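Local atomic coordinates of histidine--tRNA ligase (Thermus thermophilus, PDB entry 1H4V), a protein that attaches L-histidine to tRNA(His) at the expense of ATP, releasing AMP and diphosphate, and works as a class II synthetase homodimer. Residues A[15-23]-A[316-326]; A[23-34]-A[146-154]. All blocks are in the same frame, centred on the assembly; numbering follows the deposited sequence.

Interaction 1 (A[15-23]-A[316-326]); sequences KELRMHQRI and LEAEGFGLPEE. With SO4 (sulfate ion), chain B.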
loop_
_atom_site.group_PDB
_atom_site.type_symbol
_atom_site.label_atom_id
_atom_site.label_comp_id
_atom_site.label_asym_id
_atom_site.label_seq_id
_atom_site.Cartn_x
_atom_site.Cartn_y
_atom_site.Cartn_z
ATOM N N LYS A 15 13.674 5.740 7.439
ATOM C CA LYS A 15 14.383 4.639 6.800
ATOM C C LYS A 15 13.668 3.292 6.749
ATOM O O LYS A 15 13.743 2.584 5.748
ATOM C CB LYS A 15 15.766 4.480 7.434
ATOM C CG LYS A 15 16.702 5.584 6.968
ATOM C CD LYS A 15 18.087 5.494 7.559
ATOM C CE LYS A 15 18.962 6.586 6.960
ATOM N NZ LYS A 15 20.305 6.623 7.582
ATOM N N GLU A 16 12.979 2.930 7.818
ATOM C CA GLU A 16 12.272 1.660 7.846
ATOM C C GLU A 16 11.272 1.596 6.695
ATOM O O GLU A 16 11.186 0.595 5.987
ATOM C CB GLU A 16 11.557 1.500 9.187
ATOM C CG GLU A 16 10.585 0.346 9.223
ATOM C CD GLU A 16 10.780 -0.554 10.422
ATOM O OE1 GLU A 16 10.614 -0.087 11.570
ATOM O OE2 GLU A 16 11.099 -1.741 10.204
ATOM N N LEU A 17 10.516 2.670 6.506
ATOM C CA LEU A 17 9.535 2.713 5.429
ATOM C C LEU A 17 10.243 2.606 4.079
ATOM O O LEU A 17 9.812 1.856 3.192
ATOM C CB LEU A 17 8.759 4.030 5.468
ATOM C CG LEU A 17 7.319 4.109 4.949
ATOM C CD1 LEU A 17 7.111 5.505 4.357
ATOM C CD2 LEU A 17 7.031 3.053 3.910
ATOM N N ARG A 18 11.327 3.365 3.927
ATOM C CA ARG A 18 12.063 3.373 2.676
ATOM C C ARG A 18 12.618 1.989 2.352
ATOM O O ARG A 18 12.651 1.586 1.190
ATOM C CB ARG A 18 13.163 4.438 2.714
ATOM C CG ARG A 18 12.623 5.865 2.521
ATOM C CD ARG A 18 13.689 6.929 2.804
ATOM N NE ARG A 18 14.892 6.714 2.001
ATOM C CZ ARG A 18 16.117 7.050 2.391
ATOM N NH1 ARG A 18 16.299 7.614 3.578
ATOM N NH2 ARG A 18 17.156 6.828 1.599
ATOM N N MET A 19 13.023 1.256 3.381
ATOM C CA MET A 19 13.540 -0.085 3.171
ATOM C C MET A 19 12.412 -0.982 2.636
ATOM O O MET A 19 12.615 -1.738 1.694
ATOM C CB MET A 19 14.093 -0.654 4.477
ATOM C CG MET A 19 14.892 -1.922 4.281
ATOM S SD MET A 19 16.178 -1.729 3.005
ATOM C CE MET A 19 17.450 -0.920 3.940
ATOM N N HIS A 20 11.225 -0.881 3.234
ATOM C CA HIS A 20 10.072 -1.667 2.803
ATOM C C HIS A 20 9.700 -1.337 1.361
ATOM O O HIS A 20 9.359 -2.229 0.573
ATOM C CB HIS A 20 8.846 -1.397 3.690
ATOM C CG HIS A 20 8.832 -2.179 4.965
ATOM N ND1 HIS A 20 7.666 -2.662 5.527
ATOM C CD2 HIS A 20 9.837 -2.574 5.784
ATOM C CE1 HIS A 20 7.957 -3.324 6.632
ATOM N NE2 HIS A 20 9.265 -3.284 6.812
ATOM N N GLN A 21 9.747 -0.053 1.020
ATOM C CA GLN A 21 9.396 0.373 -0.329
ATOM C C GLN A 21 10.405 -0.127 -1.357
ATOM O O GLN A 21 10.035 -0.417 -2.491
ATOM C CB GLN A 21 9.274 1.899 -0.391
ATOM C CG GLN A 21 8.220 2.429 0.587
ATOM C CD GLN A 21 8.100 3.931 0.595
ATOM O OE1 GLN A 21 9.101 4.640 0.642
ATOM N NE2 GLN A 21 6.865 4.430 0.574
ATOM N N ARG A 22 11.670 -0.236 -0.962
ATOM C CA ARG A 22 12.696 -0.718 -1.870
ATOM C C ARG A 22 12.454 -2.191 -2.149
ATOM O O ARG A 22 12.500 -2.646 -3.295
ATOM C CB ARG A 22 14.090 -0.543 -1.263
ATOM C CG ARG A 22 14.678 0.834 -1.440
ATOM C CD ARG A 22 16.186 0.733 -1.548
ATOM N NE ARG A 22 16.831 2.036 -1.647
ATOM C CZ ARG A 22 18.131 2.199 -1.875
ATOM N NH1 ARG A 22 18.907 1.136 -2.030
ATOM N NH2 ARG A 22 18.653 3.420 -1.930
ATOM N N ILE A 23 12.200 -2.928 -1.075
ATOM C CA ILE A 23 11.952 -4.350 -1.167
ATOM C C ILE A 23 10.784 -4.638 -2.096
ATOM O O ILE A 23 10.894 -5.484 -2.991
ATOM C CB ILE A 23 11.688 -4.935 0.231
ATOM C CG1 ILE A 23 12.950 -4.755 1.089
ATOM C CG2 ILE A 23 11.336 -6.406 0.133
ATOM C CD1 ILE A 23 12.791 -5.157 2.530
ATOM N N LEU A 316 18.697 -8.035 5.364
ATOM C CA LEU A 316 19.534 -6.992 4.767
ATOM C C LEU A 316 20.323 -6.279 5.856
ATOM O O LEU A 316 21.521 -6.045 5.713
ATOM C CB LEU A 316 18.682 -5.974 4.003
ATOM C CG LEU A 316 18.202 -6.408 2.615
ATOM C CD1 LEU A 316 17.315 -5.328 2.019
ATOM C CD2 LEU A 316 19.403 -6.665 1.714
ATOM N N GLU A 317 19.635 -5.939 6.940
ATOM C CA GLU A 317 20.246 -5.272 8.080
ATOM C C GLU A 317 21.392 -6.127 8.626
ATOM O O GLU A 317 22.474 -5.617 8.923
ATOM C CB GLU A 317 19.193 -5.066 9.165
ATOM C CG GLU A 317 19.672 -4.342 10.408
ATOM C CD GLU A 317 18.566 -4.213 11.442
ATOM O OE1 GLU A 317 18.299 -5.202 12.167
ATOM O OE2 GLU A 317 17.948 -3.126 11.516
ATOM N N ALA A 318 21.142 -7.428 8.760
ATOM C CA ALA A 318 22.146 -8.362 9.259
ATOM C C ALA A 318 23.393 -8.368 8.373
ATOM O O ALA A 318 24.505 -8.510 8.867
ATOM C CB ALA A 318 21.556 -9.769 9.351
ATOM N N GLU A 319 23.205 -8.211 7.066
ATOM C CA GLU A 319 24.328 -8.182 6.130
ATOM C C GLU A 319 24.978 -6.803 6.112
ATOM O O GLU A 319 25.911 -6.556 5.352
ATOM C CB GLU A 319 23.864 -8.526 4.714
ATOM C CG GLU A 319 23.478 -9.973 4.499
ATOM C CD GLU A 319 23.490 -10.338 3.026
ATOM O OE1 GLU A 319 24.055 -9.548 2.238
ATOM O OE2 GLU A 319 22.951 -11.405 2.657
ATOM N N GLY A 320 24.466 -5.900 6.940
ATOM C CA GLY A 320 25.022 -4.561 7.003
ATOM C C GLY A 320 24.447 -3.537 6.042
ATOM O O GLY A 320 24.842 -2.375 6.083
ATOM N N PHE A 321 23.523 -3.944 5.176
ATOM C CA PHE A 321 22.927 -3.006 4.229
ATOM C C PHE A 321 22.334 -1.772 4.909
ATOM O O PHE A 321 21.363 -1.859 5.661
ATOM C CB PHE A 321 21.844 -3.691 3.394
ATOM C CG PHE A 321 22.374 -4.423 2.195
ATOM C CD1 PHE A 321 23.205 -5.530 2.346
ATOM C CD2 PHE A 321 22.050 -3.999 0.909
ATOM C CE1 PHE A 321 23.704 -6.206 1.233
ATOM C CE2 PHE A 321 22.543 -4.668 -0.211
ATOM C CZ PHE A 321 23.373 -5.772 -0.048
ATOM N N GLY A 322 22.941 -0.622 4.640
ATOM C CA GLY A 322 22.461 0.624 5.202
ATOM C C GLY A 322 21.781 1.389 4.089
ATOM O O GLY A 322 21.964 1.079 2.909
ATOM N N LEU A 323 20.995 2.392 4.447
ATOM C CA LEU A 323 20.284 3.180 3.451
ATOM C C LEU A 323 20.834 4.601 3.486
ATOM O O LEU A 323 21.094 5.143 4.559
ATOM C CB LEU A 323 18.786 3.178 3.789
ATOM C CG LEU A 323 17.711 3.146 2.699
ATOM C CD1 LEU A 323 17.993 2.040 1.706
ATOM C CD2 LEU A 323 16.354 2.924 3.355
ATOM N N PRO A 324 21.036 5.222 2.316
ATOM C CA PRO A 324 21.556 6.592 2.311
ATOM C C PRO A 324 20.618 7.540 3.064
ATOM O O PRO A 324 19.525 7.151 3.477
ATOM C CB PRO A 324 21.644 6.923 0.822
ATOM C CG PRO A 324 20.540 6.100 0.231
ATOM C CD PRO A 324 20.699 4.784 0.952
ATOM N N GLU A 325 21.043 8.782 3.242
ATOM C CA GLU A 325 20.221 9.753 3.951
ATOM C C GLU A 325 19.109 10.299 3.064
ATOM O O GLU A 325 19.242 10.354 1.840
ATOM C CB GLU A 325 21.082 10.910 4.465
ATOM C CG GLU A 325 22.162 10.499 5.460
ATOM C CD GLU A 325 21.612 9.683 6.620
ATOM O OE1 GLU A 325 20.584 10.093 7.201
ATOM O OE2 GLU A 325 22.216 8.637 6.955
ATOM N N GLU A 326 18.008 10.688 3.700
ATOM C CA GLU A 326 16.851 11.248 3.005
ATOM C C GLU A 326 17.327 12.478 2.243
ATOM O O GLU A 326 18.059 13.305 2.788
ATOM C CB GLU A 326 15.784 11.655 4.029
ATOM C CG GLU A 326 14.446 12.098 3.454
ATOM C CD GLU A 326 13.577 10.933 2.998
ATOM O OE1 GLU A 326 13.888 10.321 1.950
ATOM O OE2 GLU A 326 12.582 10.627 3.697
HETATM S S SO4 B . 15.158 5.658 -1.514
HETATM O O1 SO4 B . 16.556 5.875 -1.091
HETATM O O2 SO4 B . 15.013 4.296 -2.055
HETATM O O3 SO4 B . 14.779 6.630 -2.552
HETATM O O4 SO4 B . 14.269 5.832 -0.349
#
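A surface contact joins the first half of helix 14-33 to the end of helix 309-318 and the extended chain after it, within the class II aminoacyl-tRNA synthetase fold. Helix 309-318 ends in a Schellman motif at Gly320, and the chain leaving it runs past Lys15, Arg18, Met19 and Arg22. Leu323 is the apolar centre. Its CD2 packs on CB of Arg18, and its CD1 meets CE of Met19 at 3.7 Å. The Met19 chain bends at chi2 (52°), bringing SD to 3.9 Å from CD1 of Leu316, and at chi3, turning CE toward Leu323. The same Leu323 CD1 sits over the centre of the Arg22 guanidinium, 3.5 Å above its plane.

Polar contacts flank Leu323. Lys15 has an extended chain, and its NZ makes a 2.8 Å salt bridge to OE2 of Glu325, coming from above the carboxylate plane. Arg18 turns at chi3 (55°) and grips the O of Pro324 end-on with NH1 and NH2, the latter at 3.0 Å. Both nitrogens approach from one face of the carbonyl plane. OE1 of Glu326 lies over a face of this guanidinium, in a long, charge-only pairing. Glu326 also packs on Leu37 of the second subunit.

A sulfate, probably from the crystallisation liquor, bridges the two arginines. Arg22 NE donates to its O2 at 2.9 Å, and Arg18 NE donates to its O4 at 2.6 Å and 165°.

Interaction 2 (A[23-34]-A[146-154]); sequences IVATARKVLEAA and LLYECLKEL
Thr26 and Val30 of helix 14-33 pack against Glu153, and Thr26 also against Leu154, where helices 14-33 and 137-153 pair up against the mixed sheet of the class II catalytic domain. The short helical segments run roughly antiparallel, 138° between their directions, with axes 9.2 Å apart.

Leu154 can be followed outward. Its CB carries CG, anti to the carbonyl carbon (chi1 -68°), and CG reaches CG2 of Thr26 at 4.1 Å. There the chain forks. CD1 meets CG2 of Ile23, the two side chains crossing at about a right angle. CD2 lies against Thr26, 3.4 Å from its OG1 and close to its CB, and also touches CA of Ile23. The hydroxyl of Thr26 hydrogen-bonds to the backbone O of Arg22, one turn back, so its polar atom is satisfied within its own helix. CG2 of Thr26 also packs against CB of Glu153, at 3.8 Å.

Further along, the CA atoms come nearest at Ala27 and Cys150, 5.4 Å apart. The Cys150 sulfur lies against CD1 of Leu31 and near Ala27; its very short approach to CG2 of Val30 is doubtful. Val127 of strand 123-132 lies against Ala27 and Leu31. At the far end CD2 of Leu146 touches CB of Ala34, which also packs on Arg352 of the second subunit. Lys29 bends at chi3 (71°), and its NZ comes toward Glu153 in a long salt bridge, 3.7 Å from OE2.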
loop_
_atom_site.group_PDB
_atom_site.type_symbol
_atom_site.label_atom_id
_atom_site.label_comp_id
_atom_site.label_asym_id
_atom_site.label_seq_id
_atom_site.Cartn_x
_atom_site.Cartn_y
_atom_site.Cartn_z
ATOM N N ILE A 23 12.200 -2.928 -1.075
ATOM C CA ILE A 23 11.952 -4.350 -1.167
ATOM C C ILE A 23 10.784 -4.638 -2.096
ATOM O O ILE A 23 10.894 -5.484 -2.991
ATOM C CB ILE A 23 11.688 -4.935 0.231
ATOM C CG1 ILE A 23 12.950 -4.755 1.089
ATOM C CG2 ILE A 23 11.336 -6.406 0.133
ATOM C CD1 ILE A 23 12.791 -5.157 2.530
ATOM N N VAL A 24 9.673 -3.931 -1.896
ATOM C CA VAL A 24 8.506 -4.135 -2.742
ATOM C C VAL A 24 8.782 -3.674 -4.174
ATOM O O VAL A 24 8.381 -4.353 -5.123
ATOM C CB VAL A 24 7.248 -3.409 -2.155
ATOM C CG1 VAL A 24 6.133 -3.370 -3.176
ATOM C CG2 VAL A 24 6.749 -4.164 -0.908
ATOM N N ALA A 25 9.475 -2.544 -4.340
ATOM C CA ALA A 25 9.797 -2.036 -5.678
ATOM C C ALA A 25 10.651 -3.053 -6.433
ATOM O O ALA A 25 10.517 -3.213 -7.642
ATOM C CB ALA A 25 10.539 -0.693 -5.596
ATOM N N THR A 26 11.536 -3.735 -5.717
ATOM C CA THR A 26 12.375 -4.739 -6.343
ATOM C C THR A 26 11.547 -5.946 -6.784
ATOM O O THR A 26 11.722 -6.453 -7.889
ATOM C CB THR A 26 13.474 -5.196 -5.395
ATOM O OG1 THR A 26 14.369 -4.102 -5.169
ATOM C CG2 THR A 26 14.238 -6.371 -5.985
ATOM N N ALA A 27 10.642 -6.408 -5.923
ATOM C CA ALA A 27 9.796 -7.542 -6.282
ATOM C C ALA A 27 8.959 -7.137 -7.497
ATOM O O ALA A 27 8.795 -7.919 -8.436
ATOM C CB ALA A 27 8.878 -7.922 -5.116
ATOM N N ARG A 28 8.441 -5.912 -7.487
ATOM C CA ARG A 28 7.630 -5.461 -8.604
ATOM C C ARG A 28 8.415 -5.538 -9.915
ATOM O O ARG A 28 7.885 -6.001 -10.928
ATOM C CB ARG A 28 7.115 -4.026 -8.387
ATOM C CG ARG A 28 6.448 -3.435 -9.630
ATOM C CD ARG A 28 5.896 -2.026 -9.433
ATOM N NE ARG A 28 4.644 -2.013 -8.676
ATOM C CZ ARG A 28 4.531 -1.636 -7.403
ATOM N NH1 ARG A 28 5.602 -1.229 -6.724
ATOM N NH2 ARG A 28 3.349 -1.679 -6.802
ATOM N N LYS A 29 9.674 -5.106 -9.893
ATOM C CA LYS A 29 10.501 -5.132 -11.101
ATOM C C LYS A 29 10.747 -6.546 -11.620
ATOM O O LYS A 29 10.559 -6.816 -12.805
ATOM C CB LYS A 29 11.856 -4.445 -10.856
ATOM C CG LYS A 29 12.807 -4.500 -12.062
ATOM C CD LYS A 29 14.149 -3.831 -11.774
ATOM C CE LYS A 29 15.003 -4.644 -10.791
ATOM N NZ LYS A 29 16.386 -4.090 -10.619
ATOM N N VAL A 30 11.165 -7.454 -10.744
ATOM C CA VAL A 30 11.437 -8.817 -11.193
ATOM C C VAL A 30 10.171 -9.597 -11.551
ATOM O O VAL A 30 10.145 -10.307 -12.551
ATOM C CB VAL A 30 12.262 -9.629 -10.139
ATOM C CG1 VAL A 30 13.348 -8.754 -9.534
ATOM C CG2 VAL A 30 11.367 -10.181 -9.080
ATOM N N LEU A 31 9.121 -9.456 -10.750
ATOM C CA LEU A 31 7.883 -10.179 -11.018
ATOM C C LEU A 31 7.142 -9.676 -12.255
ATOM O O LEU A 31 6.556 -10.473 -12.989
ATOM C CB LEU A 31 6.970 -10.133 -9.786
ATOM C CG LEU A 31 7.067 -11.287 -8.772
ATOM C CD1 LEU A 31 8.416 -11.951 -8.810
ATOM C CD2 LEU A 31 6.755 -10.761 -7.368
ATOM N N GLU A 32 7.166 -8.371 -12.511
ATOM C CA GLU A 32 6.461 -7.867 -13.686
ATOM C C GLU A 32 7.264 -8.086 -14.973
ATOM O O GLU A 32 6.710 -8.040 -16.070
ATOM C CB GLU A 32 6.055 -6.393 -13.500
ATOM C CG GLU A 32 5.033 -6.234 -12.349
ATOM C CD GLU A 32 4.345 -4.881 -12.288
ATOM O OE1 GLU A 32 4.982 -3.854 -12.614
ATOM O OE2 GLU A 32 3.162 -4.840 -11.889
ATOM N N ALA A 33 8.561 -8.357 -14.831
ATOM C CA ALA A 33 9.404 -8.627 -15.991
ATOM C C ALA A 33 9.120 -10.057 -16.422
ATOM O O ALA A 33 9.376 -10.429 -17.568
ATOM C CB ALA A 33 10.870 -8.479 -15.637
ATOM N N ALA A 34 8.599 -10.866 -15.500
ATOM C CA ALA A 34 8.276 -12.253 -15.817
ATOM C C ALA A 34 6.804 -12.407 -16.168
ATOM O O ALA A 34 6.276 -13.514 -16.216
ATOM C CB ALA A 34 8.636 -13.149 -14.675
ATOM N N LEU A 146 12.344 -17.094 -9.443
ATOM C CA LEU A 146 11.817 -15.746 -9.232
ATOM C C LEU A 146 12.014 -15.277 -7.785
ATOM O O LEU A 146 12.377 -14.126 -7.551
ATOM C CB LEU A 146 10.332 -15.677 -9.593
ATOM C CG LEU A 146 9.960 -15.551 -11.074
ATOM C CD1 LEU A 146 8.459 -15.437 -11.201
ATOM C CD2 LEU A 146 10.626 -14.328 -11.687
ATOM N N LEU A 147 11.772 -16.168 -6.824
ATOM C CA LEU A 147 11.950 -15.835 -5.421
ATOM C C LEU A 147 13.432 -15.628 -5.170
ATOM O O LEU A 147 13.842 -14.649 -4.541
ATOM C CB LEU A 147 11.425 -16.960 -4.527
ATOM C CG LEU A 147 11.794 -16.855 -3.048
ATOM C CD1 LEU A 147 11.261 -15.540 -2.476
ATOM C CD2 LEU A 147 11.227 -18.053 -2.296
ATOM N N TYR A 148 14.236 -16.552 -5.676
ATOM C CA TYR A 148 15.683 -16.468 -5.529
ATOM C C TYR A 148 16.162 -15.107 -6.058
ATOM O O TYR A 148 16.922 -14.405 -5.387
ATOM C CB TYR A 148 16.331 -17.610 -6.315
ATOM C CG TYR A 148 17.826 -17.719 -6.166
ATOM C CD1 TYR A 148 18.403 -18.036 -4.941
ATOM C CD2 TYR A 148 18.668 -17.524 -7.261
ATOM C CE1 TYR A 148 19.783 -18.161 -4.808
ATOM C CE2 TYR A 148 20.044 -17.644 -7.138
ATOM C CZ TYR A 148 20.595 -17.965 -5.910
ATOM O OH TYR A 148 21.959 -18.100 -5.789
ATOM N N GLU A 149 15.696 -14.742 -7.255
ATOM C CA GLU A 149 16.051 -13.473 -7.893
ATOM C C GLU A 149 15.624 -12.230 -7.104
ATOM O O GLU A 149 16.410 -11.300 -6.954
ATOM C CB GLU A 149 15.453 -13.400 -9.299
ATOM C CG GLU A 149 16.448 -13.666 -10.411
ATOM C CD GLU A 149 17.491 -12.560 -10.549
ATOM O OE1 GLU A 149 17.132 -11.440 -10.986
ATOM O OE2 GLU A 149 18.673 -12.810 -10.217
ATOM N N CYS A 150 14.381 -12.195 -6.628
ATOM C CA CYS A 150 13.923 -11.046 -5.857
ATOM C C CYS A 150 14.924 -10.773 -4.749
ATOM O O CYS A 150 15.343 -9.634 -4.543
ATOM C CB CYS A 150 12.562 -11.309 -5.204
ATOM S SG CYS A 150 11.132 -11.328 -6.291
ATOM N N LEU A 151 15.305 -11.834 -4.043
ATOM C CA LEU A 151 16.234 -11.730 -2.926
ATOM C C LEU A 151 17.654 -11.379 -3.349
ATOM O O LEU A 151 18.325 -10.593 -2.686
ATOM C CB LEU A 151 16.242 -13.036 -2.129
ATOM C CG LEU A 151 14.886 -13.542 -1.628
ATOM C CD1 LEU A 151 15.065 -14.918 -0.987
ATOM C CD2 LEU A 151 14.295 -12.553 -0.635
ATOM N N LYS A 152 18.110 -11.965 -4.450
ATOM C CA LYS A 152 19.452 -11.695 -4.944
ATOM C C LYS A 152 19.559 -10.243 -5.393
ATOM O O LYS A 152 20.559 -9.589 -5.133
ATOM C CB LYS A 152 19.783 -12.620 -6.118
ATOM C CG LYS A 152 21.182 -13.205 -6.077
ATOM C CD LYS A 152 21.282 -14.298 -5.026
ATOM C CE LYS A 152 22.702 -14.843 -4.907
ATOM N NZ LYS A 152 23.652 -13.835 -4.350
ATOM N N GLU A 153 18.520 -9.743 -6.061
ATOM C CA GLU A 153 18.504 -8.364 -6.545
ATOM C C GLU A 153 18.532 -7.365 -5.399
ATOM O O GLU A 153 18.958 -6.226 -5.579
ATOM C CB GLU A 153 17.266 -8.110 -7.402
ATOM C CG GLU A 153 17.263 -8.864 -8.723
ATOM C CD GLU A 153 18.143 -8.222 -9.787
ATOM O OE1 GLU A 153 18.520 -8.935 -10.745
ATOM O OE2 GLU A 153 18.446 -7.011 -9.681
ATOM N N LEU A 154 18.069 -7.791 -4.223
ATOM C CA LEU A 154 18.059 -6.929 -3.051
ATOM C C LEU A 154 19.460 -6.804 -2.474
ATOM O O LEU A 154 19.700 -5.983 -1.594
ATOM C CB LEU A 154 17.115 -7.482 -1.979
ATOM C CG LEU A 154 15.623 -7.448 -2.305
ATOM C CD1 LEU A 154 14.861 -8.170 -1.228
ATOM C CD2 LEU A 154 15.152 -6.015 -2.429
#

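From the N terminus, helix 14-33 supplies the first side of both contacts: residues 15-23 to interaction 1 and residues 23-34 to interaction 2. Interaction 2 closes first, when helix 137-153 returns to it after 111 residues. Interaction 1 closes much later, after 292 residues, so its loop encloses the shorter one. Ile23 belongs to both contacts, whose centres are about 16 Å apart. They also meet on the other side, where Leu316 CD2 and Phe321 CE2 pack on the O of Leu154. Helix 14-33 thus ties together helix 137-153, helix 309-318 and the chain after it, and both contacts reach the second subunit.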